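PDB 3QLD: mandelate racemase/muconate lactonizing protein from Alicyclobacillus acidocaldarius LAA1, which belongs to the enolase superfamily, pairing an enolase-like N-terminal domain with a TIM-type beta/alpha barrel. Local coordinates for residues 300-306 with 330-336. Numbering follows the deposited sequence. Where two conformers were deposited one is given.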
ATOM      1  N   TYR A 300      -6.377 -17.828   7.099  0.70 31.74           N
ATOM      2  CA  TYR A 300      -6.292 -19.220   6.586  0.70 31.82           C
ATOM      3  C   TYR A 300      -4.829 -19.728   6.684  0.70 30.52           C
ATOM      4  O   TYR A 300      -4.307 -20.510   5.853  0.70 28.64           O
ATOM      5  CB  TYR A 300      -6.932 -19.337   5.185  0.70 33.02           C
ATOM      6  CG  TYR A 300      -8.464 -19.334   5.232  0.70 37.18           C
ATOM      7  CD1 TYR A 300      -9.196 -20.475   4.874  0.70 40.34           C
ATOM      8  CD2 TYR A 300      -9.185 -18.200   5.683  0.70 40.84           C
ATOM      9  CE1 TYR A 300     -10.608 -20.485   4.926  0.70 42.42           C
ATOM     10  CE2 TYR A 300     -10.599 -18.199   5.750  0.70 45.07           C
ATOM     11  CZ  TYR A 300     -11.300 -19.351   5.369  0.70 44.78           C
ATOM     12  OH  TYR A 300     -12.670 -19.356   5.396  0.70 44.73           O
ATOM     13  N   GLU A 301      -4.201 -19.295   7.772  1.00 28.28           N
ATOM     14  CA  GLU A 301      -2.753 -19.483   7.998  1.00 28.55           C
ATOM     15  C   GLU A 301      -2.374 -20.972   7.982  1.00 27.32           C
ATOM     16  O   GLU A 301      -3.130 -21.791   8.466  1.00 27.50           O
ATOM     17  CB  GLU A 301      -2.291 -18.947   9.372  1.00 29.44           C
ATOM     18  CG  GLU A 301      -2.264 -17.440   9.595  1.00 35.48           C
ATOM     19  CD  GLU A 301      -3.648 -16.802   9.784  1.00 43.34           C
ATOM     20  OE1 GLU A 301      -4.701 -17.485   9.745  1.00 34.88           O
ATOM     21  OE2 GLU A 301      -3.668 -15.559   9.937  1.00 51.14           O
ATOM     22  N   THR A 302      -1.193 -21.312   7.457  1.00 26.83           N
ATOM     23  CA  THR A 302      -0.591 -22.598   7.872  1.00 27.32           C
ATOM     24  C   THR A 302      -0.282 -22.632   9.370  1.00 25.88           C
ATOM     25  O   THR A 302      -0.452 -21.649  10.156  1.00 25.60           O
ATOM     26  CB  THR A 302       0.740 -22.931   7.181  1.00 26.65           C
ATOM     27  OG1 THR A 302       1.771 -22.250   7.902  1.00 28.78           O
ATOM     28  CG2 THR A 302       0.762 -22.513   5.636  1.00 28.63           C
ATOM     29  N   GLY A 303       0.199 -23.779   9.791  1.00 26.46           N
ATOM     30  CA  GLY A 303       0.479 -23.965  11.237  1.00 27.44           C
ATOM     31  C   GLY A 303       1.397 -22.959  11.840  1.00 26.17           C
ATOM     32  O   GLY A 303       1.238 -22.596  13.004  1.00 28.59           O
ATOM     33  N   VAL A 304       2.361 -22.479  11.057  1.00 26.45           N
ATOM     34  CA  VAL A 304       3.339 -21.498  11.526  1.00 26.65           C
ATOM     35  C   VAL A 304       2.710 -20.156  11.891  1.00 26.01           C
ATOM     36  O   VAL A 304       2.857 -19.670  13.011  1.00 27.09           O
ATOM     37  CB  VAL A 304       4.545 -21.370  10.507  1.00 26.10           C
ATOM     38  CG1 VAL A 304       5.490 -20.202  10.889  1.00 25.13           C
ATOM     39  CG2 VAL A 304       5.339 -22.732  10.533  1.00 28.16           C
ATOM     40  N   GLY A 305       2.102 -19.507  10.914  1.00 25.51           N
ATOM     41  CA  GLY A 305       1.233 -18.349  11.151  1.00 25.91           C
ATOM     42  C   GLY A 305       0.136 -18.519  12.212  1.00 26.53           C
ATOM     43  O   GLY A 305      -0.135 -17.596  12.978  1.00 24.54           O
ATOM     44  N   ARG A 306      -0.464 -19.703  12.288  1.00 27.39           N
ATOM     45  CA  ARG A 306      -1.540 -19.924  13.264  1.00 28.43           C
ATOM     46  C   ARG A 306      -0.958 -19.934  14.693  1.00 28.49           C
ATOM     47  O   ARG A 306      -1.520 -19.329  15.612  1.00 29.10           O
ATOM     48  CB  ARG A 306      -2.259 -21.230  12.970  1.00 29.20           C
ATOM     49  CG  ARG A 306      -3.404 -21.567  13.940  1.00 29.02           C
ATOM     50  CD  ARG A 306      -4.256 -22.707  13.400  1.00 28.25           C
ATOM     51  NE  ARG A 306      -4.443 -22.509  11.981  1.00 31.86           N
ATOM     52  CZ  ARG A 306      -5.463 -21.860  11.460  1.00 32.72           C
ATOM     53  NH1 ARG A 306      -6.442 -21.393  12.244  1.00 30.32           N
ATOM     54  NH2 ARG A 306      -5.484 -21.651  10.155  1.00 30.69           N
ATOM     55  N   TYR A 330      -9.429 -26.683   8.194  1.00 43.97           N
ATOM     56  CA  TYR A 330      -8.935 -26.080   6.966  1.00 43.65           C
ATOM     57  C   TYR A 330      -8.103 -27.070   6.093  1.00 42.00           C
ATOM     58  O   TYR A 330      -8.282 -27.092   4.866  1.00 41.54           O
ATOM     59  CB  TYR A 330      -8.165 -24.773   7.265  1.00 43.48           C
ATOM     60  CG  TYR A 330      -8.681 -23.743   8.321  1.00 48.41           C
ATOM     61  CD1 TYR A 330      -9.877 -22.980   8.153  1.00 51.98           C
ATOM     62  CD2 TYR A 330      -7.900 -23.460   9.451  1.00 51.60           C
ATOM     63  CE1 TYR A 330     -10.289 -21.971   9.160  1.00 53.20           C
ATOM     64  CE2 TYR A 330      -8.285 -22.491  10.420  1.00 54.15           C
ATOM     65  CZ  TYR A 330      -9.456 -21.733  10.284  1.00 55.73           C
ATOM     66  OH  TYR A 330      -9.714 -20.781  11.307  1.00 52.24           O
ATOM     67  N   PHE A 331      -7.241 -27.890   6.721  1.00 39.89           N
ATOM     68  CA  PHE A 331      -6.299 -28.771   5.984  1.00 39.21           C
ATOM     69  C   PHE A 331      -6.262 -30.247   6.404  1.00 40.23           C
ATOM     70  O   PHE A 331      -6.045 -30.525   7.573  1.00 38.84           O
ATOM     71  CB  PHE A 331      -4.886 -28.265   6.204  1.00 37.91           C
ATOM     72  CG  PHE A 331      -4.681 -26.830   5.837  1.00 37.62           C
ATOM     73  CD1 PHE A 331      -4.614 -26.453   4.506  1.00 35.11           C
ATOM     74  CD2 PHE A 331      -4.463 -25.856   6.832  1.00 37.00           C
ATOM     75  CE1 PHE A 331      -4.397 -25.119   4.142  1.00 32.76           C
ATOM     76  CE2 PHE A 331      -4.232 -24.513   6.487  1.00 35.70           C
ATOM     77  CZ  PHE A 331      -4.215 -24.146   5.113  1.00 31.34           C
ATOM     78  N   GLU A 332      -6.355 -31.170   5.432  1.00 41.35           N
ATOM     79  CA  GLU A 332      -6.061 -32.593   5.652  1.00 42.72           C
ATOM     80  C   GLU A 332      -4.664 -32.759   6.279  1.00 41.50           C
ATOM     81  O   GLU A 332      -4.500 -33.563   7.176  1.00 41.38           O
ATOM     82  CB  GLU A 332      -6.147 -33.422   4.333  1.00 43.65           C
ATOM     83  CG  GLU A 332      -5.843 -34.997   4.444  1.00 48.70           C
ATOM     84  CD  GLU A 332      -4.362 -35.424   4.188  1.00 52.06           C
ATOM     85  OE1 GLU A 332      -3.661 -34.840   3.328  1.00 56.25           O
ATOM     86  OE2 GLU A 332      -3.879 -36.369   4.847  1.00 53.90           O
ATOM     87  N   GLN A 333      -3.687 -32.000   5.779  1.00 38.90           N
ATOM     88  CA  GLN A 333      -2.311 -32.095   6.208  1.00 38.25           C
ATOM     89  C   GLN A 333      -1.710 -30.682   6.214  1.00 37.51           C
ATOM     90  O   GLN A 333      -1.671 -30.018   5.163  1.00 36.34           O
ATOM     91  CB  GLN A 333      -1.535 -32.965   5.210  1.00 38.96           C
ATOM     92  CG  GLN A 333      -0.029 -32.911   5.393  1.00 38.86           C
ATOM     93  CD  GLN A 333       0.415 -33.765   6.548  1.00 45.38           C
ATOM     94  OE1 GLN A 333       0.297 -35.006   6.489  1.00 48.50           O
ATOM     95  NE2 GLN A 333       0.906 -33.125   7.620  1.00 42.98           N
ATOM     96  N   ASP A 334      -1.241 -30.275   7.390  1.00 36.28           N
ATOM     97  CA  ASP A 334      -0.653 -28.961   7.685  1.00 35.12           C
ATOM     98  C   ASP A 334       0.877 -29.107   7.877  1.00 34.26           C
ATOM     99  O   ASP A 334       1.415 -30.207   7.748  1.00 34.53           O
ATOM    100  CB  ASP A 334      -1.349 -28.432   8.964  1.00 35.84           C
ATOM    101  CG  ASP A 334      -1.233 -26.910   9.153  1.00 34.96           C
ATOM    102  OD1 ASP A 334      -0.473 -26.285   8.431  1.00 34.15           O
ATOM    103  OD2 ASP A 334      -1.884 -26.352  10.080  1.00 34.00           O
ATOM    104  N   VAL A 335       1.585 -28.026   8.163  1.00 31.55           N
ATOM    105  CA  VAL A 335       3.047 -28.046   8.220  1.00 31.24           C
ATOM    106  C   VAL A 335       3.643 -28.303   9.622  1.00 30.54           C
ATOM    107  O   VAL A 335       4.852 -28.163   9.841  1.00 30.40           O
ATOM    108  CB  VAL A 335       3.618 -26.736   7.613  1.00 31.37           C
ATOM    109  CG1 VAL A 335       2.888 -26.432   6.297  1.00 33.74           C
ATOM    110  CG2 VAL A 335       3.399 -25.588   8.584  1.00 32.64           C
ATOM    111  N   LEU A 336       2.798 -28.729  10.542  1.00 31.80           N
ATOM    112  CA  LEU A 336       3.233 -29.088  11.903  1.00 31.11           C
ATOM    113  C   LEU A 336       3.138 -30.590  12.116  1.00 32.63           C
ATOM    114  O   LEU A 336       2.296 -31.232  11.541  1.00 33.49           O
ATOM    115  CB  LEU A 336       2.381 -28.378  12.955  1.00 31.80           C
ATOM    116  CG  LEU A 336       2.321 -26.829  12.849  1.00 29.57           C
ATOM    117  CD1 LEU A 336       1.427 -26.326  13.988  1.00 27.12           C
ATOM    118  CD2 LEU A 336       3.720 -26.258  12.981  1.00 28.61           C
TER
HETATM  119  O   HOH W   1      -3.232 -23.985  10.159  1.00 32.03           O
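The N-terminus of helix 303-313, in the barrel domain of this enolase-superfamily protein, is where D334 meets the first turn. D334 OD1 accepts from G303 N at 2.9 Å, on the syn side of the carboxylate. V335 N reaches D334 OD1 at 2.7 Å, from above the carboxylate plane and on the same face, so two amides grip OD1 and, with the bonds to OD2, probably limit the rotation of the carboxylate; the helix end probably stabilises its negative charge. T302 is the N-cap, its OG1 accepting from V304 N while also bonded to E47. With no side chain on G303, L336 CD1 comes to 3.7 Å from G303 CA, and V335 CG2 touches V304 CG2 and lies close to T302 OG1.

D334 OD2 turns to water 1 (2.7 Å), which also donates to E301 O and accepts from R306 NE. R306 bends at chi3 (-41°), bringing NH2 back to E301 O at 2.9 Å, in the carbonyl plane on a lone pair. The water and the guanidinium thus tie the carbonyl before the cap to D334. F331 brings its ring edge to the same carbonyl, CE2 lying 3.5 Å from E301 O. Farther out, in the conformer of Y300 given, the Y300 and Y330 rings meet obliquely, planes at 46°, with Y330 CE1 over one face of Y300.

S327 also bonds D334 OD2, within the long loop between helix 303-313 and strand 347-349. F331 and T302 pack on strands 3-15 and 25-38 of the antiparallel sheet, while V335 fits between strand 3-15 and helix 362-368.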